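Local coordinates for protein possible thiamine biosynthesis enzyme (Candida albicans, PDB 2X7P) that is of unproven function but belongs to the type 2 periplasmic-binding-protein superfamily and may bind a small ligand linked to thiamine biosynthesis, at residues Glu24-Pro29 with Thr93-Pro98; Phe135-Gln140 with Asp194-Pro199; Lys18-Pro23 with Asn65-Ala70. The protein carries 1 engineered substitution. All coordinates share one frame; numbering follows the deposited sequence. Where two conformers were deposited one is given.

The three contacts illustrate how a two-lobed binding protein divides its chemistry by place. Interactions 1 and 3 are buried and reach the same five-stranded sheet, whereas interaction 2 belongs to the other sheet and is only partly buried. Interaction 3 relies mainly on backbone hydrogen bonds between neighbouring parallel strands, with one aspartate carboxylate joining in; interaction 1 combines a phenol-to-carbonyl bond with aromatic and aliphatic packing; interaction 2 has no direct hydrogen bond across it. Strand 19-21 is followed in the chain by helix 28-35, so interactions 1 and 3 adjoin, and both touch the bound 2-(2-ethoxyethoxy)ethanol. Interactions 1 and 2 meet where Pro-98 packs on Thr-198, while 2 and 3 lie about 30 Å apart, centre to centre.

Interaction 1 of 3, residues Glu24-Pro29 with Thr93-Pro98; sequences EHFSTP and TYVKSP. With AE3 (2-(2-ethoxyethoxy)ethanol), chain F.
Tyr-94 and Phe-26 contribute most of the surface buried here, yet what joins them is a hydroxyl and a backbone carbonyl, not ring on ring. The phenol OH of Tyr-94 donates a hydrogen bond of 2.7 Å to the backbone O of Phe-26. That oxygen lies at the edge of the tyrosine ring, in its plane, and the donor in turn lies in the plane of the carbonyl. With CG anti to the backbone N (chi1 -179°), the Tyr-94 side chain reaches from the corner of its chain to the 3-10 turn 25-27. Pro-29, in the first turn of helix 28-35, flanks the same hydroxyl, with CD 3.4 Å from Tyr-94 OH.

The ring of Phe-26 leaves its backbone on the side away from the carbonyl carbon (chi1 -77°), which lets one residue serve two partners: its oxygen meets Tyr-94 and its ring meets Val-95. The valine crosses it at about a right angle, with CG2 3.6 Å from Phe-26 CD1. Elsewhere on the ring, CE2 lies 3.9 Å from C6 of 2-(2-ethoxyethoxy)ethanol, which approaches an edge near the ring plane. Trp-203 and Trp-258 add further aromatic contacts to Phe-26.

The turn that presents this phenylalanine is itself pinned. Glu-24 O accepts from both Ser-27 N and Ser-27 OG, and Thr-28 N and OG1 reach His-25 O from the same face of its plane. Beside it, Glu-24 OE1, also hydrogen-bonded to Tyr-250 OH, sits over the centre of the His-25 ring, while Trp-258 stacks on that histidine.

His-25, whose CE1 lies 3.8 Å from the ligand's C6, and Phe-26 thus border 2-(2-ethoxyethoxy)ethanol, consistent with the ligand cleft between the lobes of a periplasmic-binding-protein fold.

Interaction 2 of 3, residues Phe135-Gln140 with Asp194-Pro199; sequences FVLAHQ and DQIYTP
Ile-196 is the hub of this helix-on-strand contact, and each of its side-chain branches finds a different neighbour. Its CG2 meets CG1 of Val-136 at 3.9 Å, the two side chains sliding past each other in opposite directions. Its CG1 lies 3.6 Å from CD1 of Leu-137, which crosses it at about a right angle. The same Leu-137 CD1 also comes to 3.3 Å from Asp-194 OD2, so a methyl group borders the carboxylate. Leu-137 reaches both partners because its CG is anti to the backbone N (chi1 177°), extending the chain to a strand that its first bond does not face.

At the edge, Gln-140 runs extended beyond CG past the isoleucine, and Pro-199 borders Val-136 more loosely. A water accepts a weak bond from Gln-140 NE2 and donates one of 2.9 Å to Tyr-197 O. Gln-140 was deposited in two conformers, so its part in the contact is less certain than that of the aliphatic residues.

Farther out, helix 135-140 passes over strand 194-197 at 106°, with the axes of these short segments 9.2 Å apart. Backbone bonds from Asp-194 to Val-103 and from Ile-196 to Trp-101 fix the strand against 100-106. Met-133, one turn earlier on the helix, also touches Ile-196, and Val-103 receives Leu-137. Thr-285 of helix 275-288 packs against both Val-136 and Pro-199.

No hydrogen bond passes directly between the two segments. Hydrophobic packing in the buried middle therefore carries the contact, while amide, carboxylate and water lie around its periphery, an interface defined more by the fit of aliphatic shapes than by directional polar bonds.

Interaction 3 of 3, residues Lys18-Pro23 with Asn65-Ala70; sequences KVAYIP and NEVDIA. With AE3 (2-(2-ethoxyethoxy)ethanol), chain F.
Ala-20 and Ile-69 are joined in the tightly packed half of this contact, where two neighbouring strands run parallel. Ala-20 N donates to Ile-69 O at 2.8 Å, and Ile-69 N donates to Lys-18 O. Val-19 pairs with Ile-69 and Ala-20 with Ala-70, and between the bonds CA-H...O contacts link Val-19 CA to Ile-69 O and Ala-70 CA to Ala-20 O. On one face of the sheet Val-19 and Ile-69 lie side by side, pointing the same way, with CG2 of the valine 4.1 Å from CB of the isoleucine. On the other, Ala-20 CB meets Val-67 CG1 at 3.8 Å. Beyond the paired part, Ile-22 CD1 lies 3.5 Å from C3 of 2-(2-ethoxyethoxy)ethanol.

Toward the start of the strands the pairing becomes more irregular and more polar. Lys-18 O receives a second donor, Asp-68 N at 2.8 Å, so that two successive amides grip one oxygen. The aspartate closes the ring of bonds in reverse: its OD2 takes Lys-18 N at 3.1 Å, on the anti side and 30° out of the carboxylate plane. Ser-211 and Lys-215 hold the other oxygen, OD1, and so fix the rotation of the carboxylate.

The loose side belongs to the lysine chain, which bends at chi3 (63°) and brings NZ to Glu-66 O in a weak bond of 3.3 Å. Glu-66 is exposed, and its carboxylate turns back to Ser-64 instead of to the lysine.

Strand 49-50 flanks 19-21 on the side opposite 69-73. The beta-alpha-beta crossover from 49-50 through helix 55-63 to 69-73 thus passes over strand 19-21. Leu-58 of that helix touches Ala-20, while Phe-222 of helix 216-234 packs on both Val-19 and Ile-69, leaving the paired strands sandwiched between helices.

Interaction 1 of 3, residues Glu24-Pro29 with Thr93-Pro98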
loop_
_atom_site.group_PDB
_atom_site.type_symbol
_atom_site.label_atom_id
_atom_site.label_comp_id
_atom_site.label_asym_id
_atom_site.label_seq_id
_atom_site.Cartn_x
_atom_site.Cartn_y
_atom_site.Cartn_z
ATOM N N GLU A 24 5.900 -8.579 -2.460
ATOM C CA GLU A 24 4.992 -8.433 -3.588
ATOM C C GLU A 24 5.765 -8.042 -4.839
ATOM O O GLU A 24 6.972 -7.812 -4.787
ATOM C CB GLU A 24 3.932 -7.373 -3.284
ATOM C CG GLU A 24 2.744 -7.879 -2.487
ATOM C CD GLU A 24 1.793 -8.709 -3.327
ATOM O OE1 GLU A 24 2.081 -8.919 -4.525
ATOM O OE2 GLU A 24 0.754 -9.149 -2.793
ATOM N N HIS A 25 5.064 -7.971 -5.965
ATOM C CA HIS A 25 5.670 -7.507 -7.207
ATOM C C HIS A 25 6.194 -6.083 -7.047
ATOM O O HIS A 25 7.138 -5.680 -7.725
ATOM C CB HIS A 25 4.661 -7.577 -8.356
ATOM C CG HIS A 25 3.245 -7.350 -7.927
ATOM N ND1 HIS A 25 2.854 -6.243 -7.205
ATOM C CD2 HIS A 25 2.125 -8.085 -8.125
ATOM C CE1 HIS A 25 1.555 -6.309 -6.972
ATOM N NE2 HIS A 25 1.089 -7.416 -7.521
ATOM N N PHE A 26 5.581 -5.328 -6.141
ATOM C CA PHE A 26 5.983 -3.948 -5.891
ATOM C C PHE A 26 7.376 -3.846 -5.275
ATOM O O PHE A 26 8.011 -2.794 -5.339
ATOM C CB PHE A 26 4.969 -3.243 -4.986
ATOM C CG PHE A 26 3.716 -2.816 -5.693
ATOM C CD1 PHE A 26 3.720 -1.712 -6.530
ATOM C CD2 PHE A 26 2.534 -3.515 -5.521
ATOM C CE1 PHE A 26 2.568 -1.314 -7.182
ATOM C CE2 PHE A 26 1.379 -3.122 -6.169
ATOM C CZ PHE A 26 1.396 -2.020 -7.001
ATOM N N SER A 27 7.846 -4.934 -4.674
ATOM C CA SER A 27 9.144 -4.933 -4.006
ATOM C C SER A 27 10.275 -5.270 -4.971
ATOM O O SER A 27 11.425 -5.426 -4.564
ATOM C CB SER A 27 9.149 -5.918 -2.835
ATOM O OG SER A 27 9.089 -7.257 -3.295
ATOM N N THR A 28 9.939 -5.379 -6.252
ATOM C CA THR A 28 10.915 -5.732 -7.279
ATOM C C THR A 28 12.131 -4.799 -7.305
ATOM O O THR A 28 13.268 -5.269 -7.296
ATOM C CB THR A 28 10.265 -5.801 -8.678
ATOM O OG1 THR A 28 9.318 -6.875 -8.714
ATOM C CG2 THR A 28 11.316 -6.033 -9.743
ATOM N N PRO A 29 11.896 -3.475 -7.339
ATOM C CA PRO A 29 13.019 -2.530 -7.345
ATOM C C PRO A 29 13.945 -2.720 -6.146
ATOM O O PRO A 29 15.159 -2.559 -6.277
ATOM C CB PRO A 29 12.327 -1.168 -7.262
ATOM C CG PRO A 29 10.985 -1.395 -7.855
ATOM C CD PRO A 29 10.599 -2.785 -7.445
ATOM N N THR A 93 7.310 9.055 -1.567
ATOM C CA THR A 93 6.435 8.163 -2.318
ATOM C C THR A 93 7.237 7.055 -2.991
ATOM O O THR A 93 8.241 7.319 -3.652
ATOM C CB THR A 93 5.644 8.933 -3.392
ATOM O OG1 THR A 93 4.798 9.904 -2.763
ATOM C CG2 THR A 93 4.790 7.979 -4.215
ATOM N N TYR A 94 6.791 5.816 -2.821
ATOM C CA TYR A 94 7.463 4.672 -3.428
ATOM C C TYR A 94 6.853 4.336 -4.786
ATOM O O TYR A 94 7.570 4.077 -5.753
ATOM C CB TYR A 94 7.404 3.456 -2.501
ATOM C CG TYR A 94 8.093 2.229 -3.055
ATOM C CD1 TYR A 94 9.466 2.218 -3.268
ATOM C CD2 TYR A 94 7.375 1.080 -3.356
ATOM C CE1 TYR A 94 10.102 1.101 -3.773
ATOM C CE2 TYR A 94 8.002 -0.045 -3.860
ATOM C CZ TYR A 94 9.367 -0.029 -4.066
ATOM O OH TYR A 94 9.998 -1.145 -4.568
ATOM N N VAL A 95 5.525 4.342 -4.850
ATOM C CA VAL A 95 4.815 4.098 -6.099
ATOM C C VAL A 95 3.880 5.260 -6.418
ATOM O O VAL A 95 2.966 5.564 -5.651
ATOM C CB VAL A 95 4.008 2.788 -6.051
ATOM C CG1 VAL A 95 3.174 2.635 -7.313
ATOM C CG2 VAL A 95 4.939 1.600 -5.872
ATOM N N LYS A 96 4.118 5.905 -7.554
ATOM C CA LYS A 96 3.342 7.073 -7.953
ATOM C C LYS A 96 1.954 6.683 -8.455
ATOM O O LYS A 96 0.977 7.395 -8.224
ATOM C CB LYS A 96 4.094 7.867 -9.023
ATOM C CG LYS A 96 3.422 9.167 -9.434
ATOM C CD LYS A 96 4.293 9.947 -10.407
ATOM C CE LYS A 96 3.628 11.247 -10.830
ATOM N NZ LYS A 96 2.341 11.008 -11.540
ATOM N N SER A 97 1.873 5.547 -9.140
ATOM C CA SER A 97 0.604 5.061 -9.670
ATOM C C SER A 97 -0.296 4.542 -8.550
ATOM O O SER A 97 0.193 4.055 -7.532
ATOM C CB SER A 97 0.840 3.971 -10.717
ATOM O OG SER A 97 1.599 2.902 -10.179
ATOM N N PRO A 98 -1.620 4.647 -8.741
ATOM C CA PRO A 98 -2.597 4.228 -7.730
ATOM C C PRO A 98 -2.761 2.712 -7.681
ATOM O O PRO A 98 -2.271 2.005 -8.561
ATOM C CB PRO A 98 -3.893 4.872 -8.222
ATOM C CG PRO A 98 -3.731 4.930 -9.699
ATOM C CD PRO A 98 -2.271 5.198 -9.942
HETATM C C1 AE3 F . -1.955 -4.203 3.279
HETATM C C2 AE3 F . -0.629 -4.348 2.540
HETATM O O2 AE3 F . -0.831 -4.999 1.287
HETATM C C3 AE3 F . 0.373 -4.990 0.525
HETATM C C4 AE3 F . 0.221 -5.778 -0.770
HETATM O O3 AE3 F . -0.910 -5.321 -1.507
HETATM C C5 AE3 F . -0.512 -4.631 -2.689
HETATM C C6 AE3 F . -0.630 -5.542 -3.902
HETATM O O4 AE3 F . -1.753 -6.413 -3.741
#

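Interaction 2 of 3, residues Phe135-Gln140 with Asp194-Pro199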
loop_
_atom_site.group_PDB
_atom_site.type_symbol
_atom_site.label_atom_id
_atom_site.label_comp_id
_atom_site.label_asym_id
_atom_site.label_seq_id
_atom_site.Cartn_x
_atom_site.Cartn_y
_atom_site.Cartn_z
ATOM N N PHE A 135 -16.348 3.125 0.510
ATOM C CA PHE A 135 -16.885 4.481 0.534
ATOM C C PHE A 135 -16.567 5.217 -0.762
ATOM O O PHE A 135 -17.350 6.049 -1.221
ATOM C CB PHE A 135 -16.336 5.253 1.735
ATOM C CG PHE A 135 -16.813 4.730 3.059
ATOM C CD1 PHE A 135 -16.142 3.698 3.694
ATOM C CD2 PHE A 135 -17.934 5.268 3.669
ATOM C CE1 PHE A 135 -16.579 3.214 4.911
ATOM C CE2 PHE A 135 -18.376 4.786 4.887
ATOM C CZ PHE A 135 -17.699 3.759 5.508
ATOM N N VAL A 136 -15.416 4.905 -1.349
ATOM C CA VAL A 136 -15.031 5.483 -2.630
ATOM C C VAL A 136 -15.915 4.916 -3.736
ATOM O O VAL A 136 -16.309 5.629 -4.659
ATOM C CB VAL A 136 -13.555 5.195 -2.962
ATOM C CG1 VAL A 136 -13.192 5.776 -4.321
ATOM C CG2 VAL A 136 -12.650 5.756 -1.878
ATOM N N LEU A 137 -16.221 3.627 -3.633
ATOM C CA LEU A 137 -17.101 2.966 -4.587
ATOM C C LEU A 137 -18.477 3.620 -4.596
ATOM O O LEU A 137 -18.982 4.015 -5.647
ATOM C CB LEU A 137 -17.232 1.480 -4.250
ATOM C CG LEU A 137 -18.189 0.667 -5.125
ATOM C CD1 LEU A 137 -17.729 0.680 -6.574
ATOM C CD2 LEU A 137 -18.309 -0.759 -4.610
ATOM N N ALA A 138 -19.077 3.736 -3.415
ATOM C CA ALA A 138 -20.402 4.327 -3.276
ATOM C C ALA A 138 -20.433 5.764 -3.789
ATOM O O ALA A 138 -21.390 6.178 -4.444
ATOM C CB ALA A 138 -20.857 4.273 -1.826
ATOM N N HIS A 139 -19.382 6.517 -3.487
ATOM C CA HIS A 139 -19.293 7.912 -3.901
ATOM C C HIS A 139 -19.337 8.049 -5.421
ATOM O O HIS A 139 -20.090 8.862 -5.958
ATOM C CB HIS A 139 -18.016 8.552 -3.355
ATOM C CG HIS A 139 -17.866 9.999 -3.706
ATOM N ND1 HIS A 139 -17.277 10.424 -4.878
ATOM C CD2 HIS A 139 -18.227 11.122 -3.040
ATOM C CE1 HIS A 139 -17.283 11.744 -4.919
ATOM N NE2 HIS A 139 -17.854 12.192 -3.815
ATOM N N GLN A 140 -18.531 7.245 -6.108
ATOM C CA GLN A 140 -18.474 7.284 -7.565
ATOM C C GLN A 140 -19.755 6.742 -8.191
ATOM O O GLN A 140 -20.106 7.098 -9.316
ATOM C CB GLN A 140 -17.261 6.503 -8.076
ATOM C CG GLN A 140 -15.925 7.059 -7.612
ATOM C CD GLN A 140 -14.742 6.328 -8.218
ATOM O OE1 GLN A 140 -14.911 5.430 -9.045
ATOM N NE2 GLN A 140 -13.537 6.709 -7.811
ATOM N N ASP A 194 -16.924 -4.903 -10.845
ATOM C CA ASP A 194 -16.474 -3.518 -10.918
ATOM C C ASP A 194 -15.001 -3.372 -10.538
ATOM O O ASP A 194 -14.407 -4.276 -9.952
ATOM C CB ASP A 194 -17.335 -2.630 -10.016
ATOM C CG ASP A 194 -17.325 -1.178 -10.449
ATOM O OD1 ASP A 194 -16.838 -0.898 -11.563
ATOM O OD2 ASP A 194 -17.807 -0.320 -9.680
ATOM N N GLN A 195 -14.421 -2.227 -10.884
ATOM C CA GLN A 195 -13.047 -1.903 -10.514
ATOM C C GLN A 195 -12.960 -0.455 -10.045
ATOM O O GLN A 195 -13.635 0.418 -10.585
ATOM C CB GLN A 195 -12.098 -2.115 -11.694
ATOM C CG GLN A 195 -11.900 -3.565 -12.098
ATOM C CD GLN A 195 -10.894 -3.716 -13.223
ATOM O OE1 GLN A 195 -10.481 -2.731 -13.836
ATOM N NE2 GLN A 195 -10.493 -4.951 -13.498
ATOM N N ILE A 196 -12.125 -0.203 -9.041
ATOM C CA ILE A 196 -11.969 1.142 -8.500
ATOM C C ILE A 196 -10.512 1.457 -8.175
ATOM O O ILE A 196 -9.856 0.716 -7.445
ATOM C CB ILE A 196 -12.810 1.338 -7.221
ATOM C CG1 ILE A 196 -14.297 1.126 -7.513
ATOM C CG2 ILE A 196 -12.583 2.726 -6.644
ATOM C CD1 ILE A 196 -14.901 2.190 -8.404
ATOM N N TYR A 197 -10.013 2.560 -8.721
ATOM C CA TYR A 197 -8.667 3.022 -8.405
ATOM C C TYR A 197 -8.662 3.825 -7.111
ATOM O O TYR A 197 -9.666 4.437 -6.746
ATOM C CB TYR A 197 -8.105 3.880 -9.541
ATOM C CG TYR A 197 -7.556 3.088 -10.705
ATOM C CD1 TYR A 197 -6.326 2.451 -10.617
ATOM C CD2 TYR A 197 -8.262 2.989 -11.897
ATOM C CE1 TYR A 197 -5.817 1.730 -11.680
ATOM C CE2 TYR A 197 -7.760 2.269 -12.966
ATOM C CZ TYR A 197 -6.539 1.642 -12.852
ATOM O OH TYR A 197 -6.034 0.925 -13.913
ATOM N N THR A 198 -7.528 3.817 -6.418
ATOM C CA THR A 198 -7.358 4.651 -5.237
ATOM C C THR A 198 -7.062 6.081 -5.669
ATOM O O THR A 198 -6.260 6.305 -6.574
ATOM C CB THR A 198 -6.206 4.149 -4.347
ATOM O OG1 THR A 198 -4.983 4.154 -5.095
ATOM C CG2 THR A 198 -6.486 2.740 -3.849
ATOM N N PRO A 199 -7.719 7.056 -5.026
ATOM C CA PRO A 199 -7.506 8.473 -5.341
ATOM C C PRO A 199 -6.050 8.876 -5.139
ATOM O O PRO A 199 -5.576 9.823 -5.765
ATOM C CB PRO A 199 -8.391 9.193 -4.319
ATOM C CG PRO A 199 -9.428 8.194 -3.936
ATOM C CD PRO A 199 -8.739 6.866 -3.980
HETATM O O HOH W 1 -10.483 6.932 -8.039
#

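Interaction 3 of 3, residues Lys18-Pro23 with Asn65-Ala70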
loop_
_atom_site.group_PDB
_atom_site.type_symbol
_atom_site.label_atom_id
_atom_site.label_comp_id
_atom_site.label_asym_id
_atom_site.label_seq_id
_atom_site.Cartn_x
_atom_site.Cartn_y
_atom_site.Cartn_z
ATOM N N LYS A 18 17.255 -1.697 9.321
ATOM C CA LYS A 18 16.354 -2.826 9.147
ATOM C C LYS A 18 15.113 -2.374 8.386
ATOM O O LYS A 18 14.288 -1.629 8.912
ATOM C CB LYS A 18 15.965 -3.419 10.502
ATOM C CG LYS A 18 17.151 -3.856 11.347
ATOM C CD LYS A 18 16.704 -4.614 12.587
ATOM C CE LYS A 18 15.995 -5.908 12.215
ATOM N NZ LYS A 18 15.560 -6.672 13.417
ATOM N N VAL A 19 14.991 -2.822 7.141
ATOM C CA VAL A 19 13.892 -2.394 6.283
ATOM C C VAL A 19 12.801 -3.455 6.183
ATOM O O VAL A 19 13.029 -4.547 5.663
ATOM C CB VAL A 19 14.388 -2.043 4.867
ATOM C CG1 VAL A 19 13.220 -1.638 3.982
ATOM C CG2 VAL A 19 15.429 -0.935 4.930
ATOM N N ALA A 20 11.616 -3.123 6.684
ATOM C CA ALA A 20 10.473 -4.025 6.616
ATOM C C ALA A 20 9.694 -3.799 5.325
ATOM O O ALA A 20 9.105 -2.737 5.125
ATOM C CB ALA A 20 9.571 -3.832 7.824
ATOM N N TYR A 21 9.695 -4.799 4.452
ATOM C CA TYR A 21 9.009 -4.692 3.170
ATOM C C TYR A 21 7.935 -5.764 3.030
ATOM O O TYR A 21 7.818 -6.657 3.870
ATOM C CB TYR A 21 10.009 -4.809 2.019
ATOM C CG TYR A 21 10.504 -6.217 1.784
ATOM C CD1 TYR A 21 11.474 -6.779 2.602
ATOM C CD2 TYR A 21 9.995 -6.988 0.747
ATOM C CE1 TYR A 21 11.928 -8.067 2.392
ATOM C CE2 TYR A 21 10.443 -8.276 0.528
ATOM C CZ TYR A 21 11.408 -8.812 1.354
ATOM O OH TYR A 21 11.857 -10.096 1.140
ATOM N N ILE A 22 7.155 -5.670 1.959
ATOM C CA ILE A 22 6.112 -6.646 1.679
ATOM C C ILE A 22 6.461 -7.440 0.426
ATOM O O ILE A 22 6.667 -6.861 -0.640
ATOM C CB ILE A 22 4.742 -5.967 1.499
ATOM C CG1 ILE A 22 4.380 -5.168 2.753
ATOM C CG2 ILE A 22 3.671 -7.000 1.189
ATOM C CD1 ILE A 22 3.079 -4.406 2.643
ATOM N N PRO A 23 6.535 -8.774 0.556
ATOM C CA PRO A 23 6.915 -9.668 -0.544
ATOM C C PRO A 23 5.896 -9.654 -1.679
ATOM O O PRO A 23 5.128 -10.603 -1.837
ATOM C CB PRO A 23 6.947 -11.048 0.121
ATOM C CG PRO A 23 6.045 -10.922 1.300
ATOM C CD PRO A 23 6.216 -9.516 1.787
ATOM N N ASN A 65 10.156 -0.264 17.411
ATOM C CA ASN A 65 11.569 -0.068 17.105
ATOM C C ASN A 65 12.267 -1.340 16.631
ATOM O O ASN A 65 13.487 -1.461 16.733
ATOM C CB ASN A 65 12.308 0.519 18.310
ATOM C CG ASN A 65 11.898 1.946 18.608
ATOM O OD1 ASN A 65 11.895 2.375 19.761
ATOM N ND2 ASN A 65 11.544 2.691 17.567
ATOM N N GLU A 66 11.491 -2.288 16.113
ATOM C CA GLU A 66 12.056 -3.525 15.587
ATOM C C GLU A 66 12.617 -3.317 14.183
ATOM O O GLU A 66 13.459 -4.087 13.720
ATOM C CB GLU A 66 11.013 -4.644 15.589
ATOM C CG GLU A 66 10.541 -5.044 16.978
ATOM C CD GLU A 66 9.557 -6.198 16.953
ATOM O OE1 GLU A 66 10.005 -7.361 16.866
ATOM O OE2 GLU A 66 8.336 -5.943 17.026
ATOM N N VAL A 67 12.144 -2.272 13.509
ATOM C CA VAL A 67 12.640 -1.920 12.183
ATOM C C VAL A 67 12.840 -0.413 12.061
ATOM O O VAL A 67 12.208 0.366 12.775
ATOM C CB VAL A 67 11.684 -2.392 11.068
ATOM C CG1 VAL A 67 11.483 -3.900 11.138
ATOM C CG2 VAL A 67 10.353 -1.664 11.164
ATOM N N ASP A 68 13.720 -0.007 11.152
ATOM C CA ASP A 68 14.006 1.407 10.941
ATOM C C ASP A 68 13.102 2.012 9.872
ATOM O O ASP A 68 12.630 3.139 10.011
ATOM C CB ASP A 68 15.473 1.604 10.552
ATOM C CG ASP A 68 16.427 1.258 11.677
ATOM O OD1 ASP A 68 16.184 1.696 12.821
ATOM O OD2 ASP A 68 17.424 0.554 11.415
ATOM N N ILE A 69 12.865 1.254 8.806
ATOM C CA ILE A 69 12.087 1.743 7.673
ATOM C C ILE A 69 10.996 0.755 7.274
ATOM O O ILE A 69 11.164 -0.457 7.406
ATOM C CB ILE A 69 12.994 2.019 6.456
ATOM C CG1 ILE A 69 14.074 3.040 6.818
ATOM C CG2 ILE A 69 12.176 2.508 5.271
ATOM C CD1 ILE A 69 15.024 3.352 5.684
ATOM N N ALA A 70 9.876 1.282 6.790
ATOM C CA ALA A 70 8.774 0.449 6.328
ATOM C C ALA A 70 8.231 0.953 4.995
ATOM O O ALA A 70 8.136 2.160 4.768
ATOM C CB ALA A 70 7.668 0.404 7.372
HETATM C C1 AE3 F . -1.955 -4.203 3.279
HETATM C C2 AE3 F . -0.629 -4.348 2.540
HETATM O O2 AE3 F . -0.831 -4.999 1.287
HETATM C C3 AE3 F . 0.373 -4.990 0.525
HETATM C C4 AE3 F . 0.221 -5.778 -0.770
HETATM O O3 AE3 F . -0.910 -5.321 -1.507
HETATM C C5 AE3 F . -0.512 -4.631 -2.689
HETATM C C6 AE3 F . -0.630 -5.542 -3.902
HETATM O O4 AE3 F . -1.753 -6.413 -3.741
#